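PDB 1BKJ: NADPH-flavin oxidoreductase from Vibrio harveyi, which catalyses the NADPH-dependent reduction of FMN to FMNH2 as a homodimer, supplying the reduced flavin that luciferase needs for bioluminescence. Local coordinates for residues T29-Q32 against A33-A37. Numbering follows the deposited sequence.
Sequences TIIQ and AGLAA
Leu35 meets two side chains of the preceding turn through one methyl: its CD1 lies 4.3 Å from Ile31 CG2 and 3.9 Å from Gln32 OE1, the first an apolar i/i+4 contact, the second van der Waals packing on the amide at i/i+3. With CG beside the backbone N (chi1 -70°), the leucine branch leans back along the helix, placing CG 3.4 Å from Ile31 O. Gln32 is bent at chi2 (-46°), which turns one face of its amide obliquely toward that methyl, NE2 4.0 Å from Leu35 CD1. The backbone is held by successive i+4 to i hydrogen bonds: Ala33 N to Thr29 O, Gly34 N to Ile30 O, Leu35 N to Ile31 O at 2.9 Å, and Ala36 N to Gln32 O. The last, at the helix end, is the most bent (N-H...O angle 137°). Farther out, Ile30 and Ala33 pack on helix 98-121, and Asn114 ND2 donates a hydrogen bond to Ala33 O; Leu35 and Ile31 pack respectively on Leu170 and Val176 of the second subunit, whose Arg169 NH2 hydrogen-bonds to Ala37 O. This C-terminal turn of helix 24-35, lying between helix 98-121 and the second subunit, leads into Ser38-Ser40 of an FMN pocket in this nitroreductase-family dimer.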
loop_
_atom_site.group_PDB
_atom_site.type_symbol
_atom_site.label_atom_id
_atom_site.label_comp_id
_atom_site.label_asym_id
_atom_site.label_seq_id
_atom_site.Cartn_x
_atom_site.Cartn_y
_atom_site.Cartn_z
ATOM N N THR A 29 16.280 1.352 12.318
ATOM C CA THR A 29 16.521 0.892 10.951
ATOM C C THR A 29 15.203 0.510 10.228
ATOM O O THR A 29 15.035 0.817 9.038
ATOM C CB THR A 29 17.543 -0.257 10.962
ATOM O OG1 THR A 29 18.804 0.256 11.418
ATOM C CG2 THR A 29 17.733 -0.866 9.588
ATOM N N ILE A 30 14.262 -0.101 10.960
ATOM C CA ILE A 30 12.949 -0.490 10.421
ATOM C C ILE A 30 12.165 0.764 10.000
ATOM O O ILE A 30 11.581 0.788 8.920
ATOM C CB ILE A 30 12.160 -1.346 11.452
ATOM C CG1 ILE A 30 12.787 -2.741 11.525
ATOM C CG2 ILE A 30 10.667 -1.478 11.087
ATOM C CD1 ILE A 30 12.486 -3.498 12.804
ATOM N N ILE A 31 12.218 1.798 10.842
ATOM C CA ILE A 31 11.553 3.083 10.594
ATOM C C ILE A 31 12.241 3.794 9.413
ATOM O O ILE A 31 11.549 4.301 8.534
ATOM C CB ILE A 31 11.512 3.994 11.897
ATOM C CG1 ILE A 31 10.638 3.356 12.996
ATOM C CG2 ILE A 31 11.060 5.439 11.587
ATOM C CD1 ILE A 31 9.199 3.078 12.621
ATOM N N GLN A 32 13.580 3.788 9.365
ATOM C CA GLN A 32 14.310 4.412 8.251
ATOM C C GLN A 32 13.984 3.730 6.918
ATOM O O GLN A 32 13.848 4.402 5.899
ATOM C CB GLN A 32 15.832 4.411 8.465
ATOM C CG GLN A 32 16.381 5.432 9.484
ATOM C CD GLN A 32 15.814 6.859 9.348
ATOM O OE1 GLN A 32 15.366 7.452 10.340
ATOM N NE2 GLN A 32 15.832 7.411 8.125
ATOM N N ALA A 33 13.825 2.403 6.952
ATOM C CA ALA A 33 13.466 1.615 5.778
ATOM C C ALA A 33 12.070 2.032 5.296
ATOM O O ALA A 33 11.843 2.187 4.092
ATOM C CB ALA A 33 13.489 0.146 6.107
ATOM N N GLY A 34 11.170 2.275 6.255
ATOM C CA GLY A 34 9.829 2.720 5.950
ATOM C C GLY A 34 9.857 4.116 5.343
ATOM O O GLY A 34 9.208 4.352 4.318
ATOM N N LEU A 35 10.673 5.011 5.913
ATOM C CA LEU A 35 10.788 6.384 5.425
ATOM C C LEU A 35 11.350 6.492 4.010
ATOM O O LEU A 35 10.970 7.389 3.271
ATOM C CB LEU A 35 11.604 7.243 6.389
ATOM C CG LEU A 35 10.970 7.576 7.738
ATOM C CD1 LEU A 35 11.992 8.311 8.561
ATOM C CD2 LEU A 35 9.723 8.412 7.574
ATOM N N ALA A 36 12.162 5.513 3.617
ATOM C CA ALA A 36 12.775 5.443 2.290
ATOM C C ALA A 36 11.788 5.053 1.167
ATOM O O ALA A 36 12.163 5.033 -0.013
ATOM C CB ALA A 36 13.973 4.472 2.311
ATOM N N ALA A 37 10.536 4.753 1.531
ATOM C CA ALA A 37 9.499 4.380 0.555
ATOM C C ALA A 37 9.082 5.565 -0.325
ATOM O O ALA A 37 9.194 6.718 0.098
ATOM C CB ALA A 37 8.277 3.843 1.282
#